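Long-range contact in mannitol dehydrogenase (Pseudomonas fluorescens, PDB 1LJ8), which binds NAD and probably catalyses the NAD-dependent interconversion of mannitol and fructose as a long-chain mannitol 2-dehydrogenase: residues D75-G89 / E247-P260. Residues are numbered along the deposited sequence; the frame is centred on the assembly and turned at random.
Sequences DLAGQDYLFTLYELG and EHGIDDAWPVVCEP
L76 meets the edge of the W254 indole in its plane, with CG 4.0 Å from CE3. The ring of F83 likewise has V256 CG1 at its edge. The Y86 ring carries L88 CD2 on one face, offset toward the rim. A water lies in its plane at the hydroxyl edge and links Y86 OH to E247 OE2 and H248 NE2; H248 ND1 is hydrogen-bonded to E14. The H248 ring sits obliquely beside the tyrosine, with H248 CD2 3.8 Å from Y86 CE1 and the planes 85° apart. With chi1 of Y86 at -176°, CG is opposite the backbone N, which carries the ring toward E247 and H248.

The polar part centres on the buried D252 carboxylate. D252 OD2 takes two bonds, from T84 N and from T84 OG1 (2.7 Å), the hydroxyl meeting its anti lone pair. D252 OD1 takes Q79 NE2 (2.8 Å) and W254 N from opposite faces of the carboxylate plane; the W254 bond closes an Asx turn. The Q79 amide is fixed in rotation: NE2 also bonds L82 O, while OE1 receives A253 N (2.7 Å, 169°) and K2 NZ. A lysine in place of D252 would probably leave T84 N and W254 N without their acceptor and take one of the bonds that hold the Q79 amide.

After P255 the strands pair in parallel. V256 N bonds T84 O, Y86 N bonds V256 O, and C258 N bonds Y86 O (3.3 Å). L88 N to C258 O completes the ladder. L85 packs on V256 and C258 SG; Y86 and L88 pack on V257 on the other face. Strand 256-258 is thus added to strand 83-87 at the outer edge of the mixed sheet of the NAD-binding Rossmann domain, with V256 near the NAD-binding residues G36 and T233.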
ATOM      1  N   ASP A  75       2.772  17.218  12.756  1.00 13.32           N
ATOM      2  CA  ASP A  75       3.377  17.914  11.618  1.00 14.35           C
ATOM      3  C   ASP A  75       2.295  18.585  10.797  1.00 15.63           C
ATOM      4  O   ASP A  75       2.464  19.750  10.376  1.00 15.87           O
ATOM      5  CB  ASP A  75       4.181  16.958  10.714  1.00 15.73           C
ATOM      6  CG  ASP A  75       5.550  16.550  11.324  1.00 17.69           C
ATOM      7  OD1 ASP A  75       6.016  17.176  12.295  1.00 17.54           O
ATOM      8  OD2 ASP A  75       6.156  15.600  10.795  1.00 17.63           O
ATOM      9  N   LEU A  76       1.191  17.867  10.541  1.00 14.45           N
ATOM     10  CA  LEU A  76       0.126  18.469   9.762  1.00 14.07           C
ATOM     11  C   LEU A  76      -0.574  19.588  10.566  1.00 14.34           C
ATOM     12  O   LEU A  76      -0.866  20.649  10.019  1.00 14.94           O
ATOM     13  CB  LEU A  76      -0.924  17.426   9.328  1.00 14.60           C
ATOM     14  CG  LEU A  76      -0.469  16.398   8.299  1.00 15.28           C
ATOM     15  CD1 LEU A  76      -1.604  15.404   8.064  1.00 16.56           C
ATOM     16  CD2 LEU A  76      -0.063  17.104   6.998  1.00 19.37           C
ATOM     17  N   ALA A  77      -0.855  19.349  11.852  1.00 13.76           N
ATOM     18  CA  ALA A  77      -1.544  20.371  12.656  1.00 14.00           C
ATOM     19  C   ALA A  77      -0.733  21.655  12.699  1.00 14.27           C
ATOM     20  O   ALA A  77      -1.306  22.744  12.729  1.00 13.76           O
ATOM     21  CB  ALA A  77      -1.799  19.872  14.064  1.00 13.43           C
ATOM     22  N   GLY A  78       0.595  21.537  12.688  1.00 15.44           N
ATOM     23  CA  GLY A  78       1.421  22.742  12.711  1.00 15.98           C
ATOM     24  C   GLY A  78       1.367  23.514  11.397  1.00 15.36           C
ATOM     25  O   GLY A  78       1.903  24.625  11.277  1.00 15.28           O
ATOM     26  N   GLN A  79       0.697  22.939  10.400  1.00 14.27           N
ATOM     27  CA  GLN A  79       0.547  23.571   9.084  1.00 13.51           C
ATOM     28  C   GLN A  79      -0.956  23.802   8.761  1.00 14.33           C
ATOM     29  O   GLN A  79      -1.323  24.056   7.606  1.00 12.21           O
ATOM     30  CB  GLN A  79       1.209  22.697   7.983  1.00 13.12           C
ATOM     31  CG  GLN A  79       2.690  22.646   8.251  1.00 14.19           C
ATOM     32  CD  GLN A  79       3.540  21.829   7.280  1.00 13.81           C
ATOM     33  OE1 GLN A  79       4.755  21.860   7.400  1.00 14.39           O
ATOM     34  NE2 GLN A  79       2.914  21.093   6.336  1.00 11.95           N
ATOM     35  N   ASP A  80      -1.803  23.739   9.792  1.00 13.73           N
ATOM     36  CA  ASP A  80      -3.250  23.950   9.636  1.00 14.19           C
ATOM     37  C   ASP A  80      -3.809  22.868   8.695  1.00 14.49           C
ATOM     38  O   ASP A  80      -4.791  23.069   7.981  1.00 14.43           O
ATOM     39  CB  ASP A  80      -3.520  25.356   9.068  1.00 16.24           C
ATOM     40  CG  ASP A  80      -3.003  26.465   9.970  1.00 16.44           C
ATOM     41  OD1 ASP A  80      -3.344  26.438  11.186  1.00 18.96           O
ATOM     42  OD2 ASP A  80      -2.247  27.344   9.464  1.00 17.01           O
ATOM     43  N   TYR A  81      -3.163  21.716   8.738  1.00 12.95           N
ATOM     44  CA  TYR A  81      -3.509  20.535   7.944  1.00 14.01           C
ATOM     45  C   TYR A  81      -3.239  20.656   6.447  1.00 14.76           C
ATOM     46  O   TYR A  81      -3.583  19.765   5.662  1.00 14.64           O
ATOM     47  CB  TYR A  81      -4.936  20.049   8.251  1.00 13.83           C
ATOM     48  CG  TYR A  81      -4.958  19.346   9.597  1.00 14.70           C
ATOM     49  CD1 TYR A  81      -5.281  20.039  10.761  1.00 14.09           C
ATOM     50  CD2 TYR A  81      -4.511  18.018   9.722  1.00 14.38           C
ATOM     51  CE1 TYR A  81      -5.126  19.420  12.038  1.00 15.81           C
ATOM     52  CE2 TYR A  81      -4.374  17.411  10.980  1.00 15.40           C
ATOM     53  CZ  TYR A  81      -4.673  18.127  12.130  1.00 15.31           C
ATOM     54  OH  TYR A  81      -4.453  17.540  13.381  1.00 17.67           O
ATOM     55  N   LEU A  82      -2.513  21.706   6.069  1.00 12.90           N
ATOM     56  CA  LEU A  82      -2.086  21.852   4.666  1.00 13.57           C
ATOM     57  C   LEU A  82      -0.755  21.051   4.471  1.00 14.25           C
ATOM     58  O   LEU A  82       0.010  20.887   5.410  1.00 13.15           O
ATOM     59  CB  LEU A  82      -1.794  23.337   4.340  1.00 12.52           C
ATOM     60  CG  LEU A  82      -2.974  24.314   4.453  1.00 15.00           C
ATOM     61  CD1 LEU A  82      -2.488  25.767   4.265  1.00 13.15           C
ATOM     62  CD2 LEU A  82      -4.026  23.966   3.426  1.00 14.29           C
ATOM     63  N   PHE A  83      -0.488  20.544   3.260  1.00 12.91           N
ATOM     64  CA  PHE A  83       0.777  19.864   3.000  1.00 11.19           C
ATOM     65  C   PHE A  83       1.040  20.031   1.517  1.00 10.61           C
ATOM     66  O   PHE A  83       0.094  20.258   0.748  1.00 11.56           O
ATOM     67  CB  PHE A  83       0.756  18.374   3.405  1.00 10.94           C
ATOM     68  CG  PHE A  83      -0.273  17.540   2.687  1.00 11.55           C
ATOM     69  CD1 PHE A  83       0.066  16.888   1.484  1.00 11.82           C
ATOM     70  CD2 PHE A  83      -1.566  17.436   3.180  1.00 12.44           C
ATOM     71  CE1 PHE A  83      -0.895  16.140   0.777  1.00 11.31           C
ATOM     72  CE2 PHE A  83      -2.551  16.690   2.492  1.00 11.42           C
ATOM     73  CZ  PHE A  83      -2.218  16.034   1.272  1.00 10.07           C
ATOM     74  N   THR A  84       2.305  19.903   1.137  1.00 10.72           N
ATOM     75  CA  THR A  84       2.695  20.072  -0.255  1.00 10.70           C
ATOM     76  C   THR A  84       2.757  18.713  -0.958  1.00 11.45           C
ATOM     77  O   THR A  84       3.354  17.747  -0.436  1.00 11.89           O
ATOM     78  CB  THR A  84       4.126  20.693  -0.368  1.00 10.69           C
ATOM     79  OG1 THR A  84       4.237  21.845   0.507  1.00 11.94           O
ATOM     80  CG2 THR A  84       4.413  21.142  -1.792  1.00 12.58           C
ATOM     81  N   LEU A  85       2.175  18.671  -2.146  1.00 11.66           N
ATOM     82  CA  LEU A  85       2.267  17.502  -3.013  1.00 11.73           C
ATOM     83  C   LEU A  85       3.385  17.910  -3.992  1.00 13.15           C
ATOM     84  O   LEU A  85       3.249  18.896  -4.729  1.00 13.77           O
ATOM     85  CB  LEU A  85       0.963  17.263  -3.732  1.00 12.02           C
ATOM     86  CG  LEU A  85       1.075  15.981  -4.592  1.00 14.66           C
ATOM     87  CD1 LEU A  85      -0.154  15.121  -4.437  1.00 16.08           C
ATOM     88  CD2 LEU A  85       1.260  16.399  -6.011  1.00 18.20           C
ATOM     89  N   TYR A  86       4.480  17.164  -3.999  1.00 14.05           N
ATOM     90  CA  TYR A  86       5.654  17.510  -4.811  1.00 13.75           C
ATOM     91  C   TYR A  86       5.876  16.378  -5.805  1.00 15.04           C
ATOM     92  O   TYR A  86       6.428  15.325  -5.445  1.00 14.26           O
ATOM     93  CB  TYR A  86       6.831  17.661  -3.847  1.00 14.72           C
ATOM     94  CG  TYR A  86       8.172  18.120  -4.416  1.00 15.59           C
ATOM     95  CD1 TYR A  86       8.250  18.771  -5.640  1.00 16.99           C
ATOM     96  CD2 TYR A  86       9.345  17.939  -3.683  1.00 16.02           C
ATOM     97  CE1 TYR A  86       9.522  19.258  -6.143  1.00 17.83           C
ATOM     98  CE2 TYR A  86      10.593  18.420  -4.163  1.00 17.43           C
ATOM     99  CZ  TYR A  86      10.652  19.076  -5.386  1.00 17.62           C
ATOM    100  OH  TYR A  86      11.863  19.584  -5.834  1.00 20.14           O
ATOM    101  N   GLU A  87       5.460  16.607  -7.053  1.00 14.32           N
ATOM    102  CA  GLU A  87       5.603  15.593  -8.104  1.00 16.19           C
ATOM    103  C   GLU A  87       7.025  15.590  -8.635  1.00 17.25           C
ATOM    104  O   GLU A  87       7.597  16.638  -8.869  1.00 16.40           O
ATOM    105  CB  GLU A  87       4.611  15.862  -9.263  1.00 16.88           C
ATOM    106  CG  GLU A  87       3.115  15.722  -8.872  1.00 19.30           C
ATOM    107  CD  GLU A  87       2.176  16.039 -10.022  1.00 21.30           C
ATOM    108  OE1 GLU A  87       2.652  16.685 -10.993  1.00 22.43           O
ATOM    109  OE2 GLU A  87       0.967  15.669  -9.936  1.00 21.71           O
ATOM    110  N   LEU A  88       7.616  14.406  -8.785  1.00 18.05           N
ATOM    111  CA  LEU A  88       8.992  14.302  -9.276  1.00 17.92           C
ATOM    112  C   LEU A  88       9.032  13.334 -10.459  1.00 18.64           C
ATOM    113  O   LEU A  88       8.556  12.219 -10.353  1.00 17.56           O
ATOM    114  CB  LEU A  88       9.895  13.800  -8.156  1.00 16.83           C
ATOM    115  CG  LEU A  88       9.985  14.677  -6.896  1.00 19.24           C
ATOM    116  CD1 LEU A  88      10.563  13.850  -5.720  1.00 18.09           C
ATOM    117  CD2 LEU A  88      10.841  15.884  -7.205  1.00 19.67           C
ATOM    118  N   GLY A  89       9.566  13.787 -11.593  1.00 20.02           N
ATOM    119  CA  GLY A  89       9.641  12.929 -12.776  1.00 20.48           C
ATOM    120  C   GLY A  89      10.715  13.441 -13.755  1.00 24.33           C
ATOM    121  O   GLY A  89      11.148  14.584 -13.630  1.00 22.76           O
ATOM    122  N   GLU A 247      14.394  23.920  -4.036  1.00 25.22           N
ATOM    123  CA  GLU A 247      13.805  24.290  -5.331  1.00 25.64           C
ATOM    124  C   GLU A 247      12.608  25.196  -5.357  1.00 24.20           C
ATOM    125  O   GLU A 247      12.411  25.903  -6.341  1.00 25.12           O
ATOM    126  CB  GLU A 247      13.373  23.051  -6.092  1.00 26.94           C
ATOM    127  CG  GLU A 247      14.285  21.919  -5.998  1.00 32.36           C
ATOM    128  CD  GLU A 247      14.897  21.644  -7.316  1.00 37.52           C
ATOM    129  OE1 GLU A 247      16.034  22.133  -7.563  1.00 38.94           O
ATOM    130  OE2 GLU A 247      14.215  20.962  -8.115  1.00 38.77           O
ATOM    131  N   HIS A 248      11.781  25.182  -4.316  1.00 20.44           N
ATOM    132  CA  HIS A 248      10.560  25.980  -4.355  1.00 18.88           C
ATOM    133  C   HIS A 248      10.299  26.836  -3.135  1.00 17.16           C
ATOM    134  O   HIS A 248       9.228  27.403  -3.011  1.00 18.02           O
ATOM    135  CB  HIS A 248       9.347  25.064  -4.639  1.00 19.05           C
ATOM    136  CG  HIS A 248       9.474  24.307  -5.924  1.00 22.03           C
ATOM    137  ND1 HIS A 248       9.344  24.913  -7.161  1.00 20.83           N
ATOM    138  CD2 HIS A 248       9.820  23.020  -6.168  1.00 23.29           C
ATOM    139  CE1 HIS A 248       9.609  24.031  -8.109  1.00 21.11           C
ATOM    140  NE2 HIS A 248       9.908  22.875  -7.534  1.00 23.58           N
ATOM    141  N   GLY A 249      11.290  26.914  -2.238  1.00 18.04           N
ATOM    142  CA  GLY A 249      11.206  27.796  -1.076  1.00 17.45           C
ATOM    143  C   GLY A 249      10.272  27.450   0.063  1.00 17.82           C
ATOM    144  O   GLY A 249      10.172  28.206   1.033  1.00 18.11           O
ATOM    145  N   ILE A 250       9.597  26.299  -0.043  1.00 16.56           N
ATOM    146  CA  ILE A 250       8.649  25.911   1.000  1.00 15.34           C
ATOM    147  C   ILE A 250       9.325  25.106   2.107  1.00 16.20           C
ATOM    148  O   ILE A 250      10.077  24.127   1.817  1.00 15.53           O
ATOM    149  CB  ILE A 250       7.515  24.982   0.436  1.00 14.61           C
ATOM    150  CG1 ILE A 250       6.801  25.650  -0.762  1.00 14.54           C
ATOM    151  CG2 ILE A 250       6.511  24.656   1.601  1.00 12.31           C
ATOM    152  CD1 ILE A 250       5.773  24.705  -1.492  1.00 16.35           C
ATOM    153  N   ASP A 251       9.036  25.479   3.349  1.00 16.01           N
ATOM    154  CA  ASP A 251       9.564  24.726   4.478  1.00 16.59           C
ATOM    155  C   ASP A 251       8.339  23.941   4.916  1.00 13.61           C
ATOM    156  O   ASP A 251       7.441  24.478   5.554  1.00 13.86           O
ATOM    157  CB  ASP A 251      10.052  25.661   5.594  1.00 19.24           C
ATOM    158  CG  ASP A 251      11.237  26.519   5.158  1.00 26.50           C
ATOM    159  OD1 ASP A 251      12.234  25.926   4.692  1.00 29.02           O
ATOM    160  OD2 ASP A 251      11.174  27.787   5.285  1.00 30.87           O
ATOM    161  N   ASP A 252       8.274  22.674   4.509  1.00 11.34           N
ATOM    162  CA  ASP A 252       7.134  21.819   4.829  1.00 11.38           C
ATOM    163  C   ASP A 252       7.678  20.713   5.756  1.00 10.17           C
ATOM    164  O   ASP A 252       8.630  20.022   5.406  1.00 12.92           O
ATOM    165  CB  ASP A 252       6.577  21.234   3.512  1.00 11.28           C
ATOM    166  CG  ASP A 252       5.271  20.473   3.702  1.00 13.77           C
ATOM    167  OD1 ASP A 252       5.029  19.950   4.812  1.00 13.68           O
ATOM    168  OD2 ASP A 252       4.497  20.398   2.731  1.00 13.28           O
ATOM    169  N   ALA A 253       7.075  20.532   6.943  1.00 11.51           N
ATOM    170  CA  ALA A 253       7.586  19.533   7.864  1.00 12.28           C
ATOM    171  C   ALA A 253       7.341  18.132   7.287  1.00 14.52           C
ATOM    172  O   ALA A 253       8.035  17.191   7.668  1.00 13.99           O
ATOM    173  CB  ALA A 253       6.877  19.631   9.240  1.00 12.10           C
ATOM    174  N   TRP A 254       6.346  17.998   6.419  1.00 12.62           N
ATOM    175  CA  TRP A 254       6.038  16.640   5.895  1.00 13.24           C
ATOM    176  C   TRP A 254       5.304  16.696   4.573  1.00 11.93           C
ATOM    177  O   TRP A 254       4.095  16.444   4.469  1.00 12.45           O
ATOM    178  CB  TRP A 254       5.194  15.859   6.942  1.00 13.32           C
ATOM    179  CG  TRP A 254       4.998  14.361   6.667  1.00 14.14           C
ATOM    180  CD1 TRP A 254       5.929  13.477   6.199  1.00 15.09           C
ATOM    181  CD2 TRP A 254       3.783  13.629   6.823  1.00 14.34           C
ATOM    182  NE1 TRP A 254       5.347  12.226   6.039  1.00 15.89           N
ATOM    183  CE2 TRP A 254       4.032  12.304   6.417  1.00 14.76           C
ATOM    184  CE3 TRP A 254       2.492  13.978   7.254  1.00 15.37           C
ATOM    185  CZ2 TRP A 254       3.028  11.312   6.430  1.00 14.76           C
ATOM    186  CZ3 TRP A 254       1.497  13.008   7.257  1.00 15.94           C
ATOM    187  CH2 TRP A 254       1.773  11.691   6.846  1.00 15.07           C
ATOM    188  N   PRO A 255       6.032  17.061   3.528  1.00 12.38           N
ATOM    189  CA  PRO A 255       5.366  17.100   2.226  1.00 11.65           C
ATOM    190  C   PRO A 255       5.191  15.644   1.747  1.00 11.84           C
ATOM    191  O   PRO A 255       5.730  14.723   2.370  1.00 12.43           O
ATOM    192  CB  PRO A 255       6.363  17.851   1.346  1.00 12.35           C
ATOM    193  CG  PRO A 255       7.732  17.450   1.926  1.00 11.32           C
ATOM    194  CD  PRO A 255       7.454  17.448   3.460  1.00 12.38           C
ATOM    195  N   VAL A 256       4.417  15.430   0.690  1.00 11.01           N
ATOM    196  CA  VAL A 256       4.302  14.070   0.124  1.00  9.75           C
ATOM    197  C   VAL A 256       4.950  14.160  -1.268  1.00 13.21           C
ATOM    198  O   VAL A 256       4.728  15.135  -1.993  1.00 12.89           O
ATOM    199  CB  VAL A 256       2.847  13.557   0.010  1.00 10.52           C
ATOM    200  CG1 VAL A 256       1.989  14.413  -0.980  1.00 11.85           C
ATOM    201  CG2 VAL A 256       2.875  12.055  -0.479  1.00  9.71           C
ATOM    202  N   VAL A 257       5.815  13.199  -1.592  1.00 11.93           N
ATOM    203  CA  VAL A 257       6.454  13.201  -2.913  1.00 12.75           C
ATOM    204  C   VAL A 257       5.859  12.026  -3.697  1.00 12.84           C
ATOM    205  O   VAL A 257       5.526  10.981  -3.104  1.00 11.44           O
ATOM    206  CB  VAL A 257       8.013  13.032  -2.821  1.00 15.79           C
ATOM    207  CG1 VAL A 257       8.633  14.323  -2.239  1.00 15.24           C
ATOM    208  CG2 VAL A 257       8.388  11.840  -1.975  1.00 18.18           C
ATOM    209  N   CYS A 258       5.745  12.176  -5.018  1.00 12.93           N
ATOM    210  CA  CYS A 258       5.114  11.104  -5.811  1.00 12.10           C
ATOM    211  C   CYS A 258       5.417  11.337  -7.275  1.00 13.95           C
ATOM    212  O   CYS A 258       5.856  12.428  -7.662  1.00 12.66           O
ATOM    213  CB  CYS A 258       3.577  11.145  -5.616  1.00 11.22           C
ATOM    214  SG  CYS A 258       2.785  12.775  -5.967  1.00 14.33           S
ATOM    215  N   GLU A 259       5.240  10.288  -8.084  1.00 13.40           N
ATOM    216  CA  GLU A 259       5.461  10.405  -9.520  1.00 14.18           C
ATOM    217  C   GLU A 259       4.304  11.157 -10.164  1.00 13.24           C
ATOM    218  O   GLU A 259       3.249  11.293  -9.591  1.00 13.96           O
ATOM    219  CB  GLU A 259       5.541   9.013 -10.162  1.00 12.10           C
ATOM    220  CG  GLU A 259       4.269   8.239  -9.951  1.00 13.34           C
ATOM    221  CD  GLU A 259       4.200   6.899 -10.689  1.00 15.68           C
ATOM    222  OE1 GLU A 259       3.411   6.057 -10.226  1.00 13.49           O
ATOM    223  OE2 GLU A 259       4.878   6.684 -11.733  1.00 14.54           O
ATOM    224  N   PRO A 260       4.500  11.637 -11.394  1.00 14.27           N
ATOM    225  CA  PRO A 260       3.447  12.367 -12.117  1.00 15.58           C
ATOM    226  C   PRO A 260       2.262  11.462 -12.439  1.00 13.03           C
ATOM    227  O   PRO A 260       1.106  11.884 -12.367  1.00 15.00           O
ATOM    228  CB  PRO A 260       4.143  12.833 -13.428  1.00 16.81           C
ATOM    229  CG  PRO A 260       5.599  12.738 -13.142  1.00 18.04           C
ATOM    230  CD  PRO A 260       5.797  11.683 -12.083  1.00 16.88           C
TER
HETATM  231  O   HOH W   1      11.669  20.409  -8.781  1.00 35.07           O
HETATM  232  O   HOH W   2       0.272  14.358 -12.752  1.00 31.59           O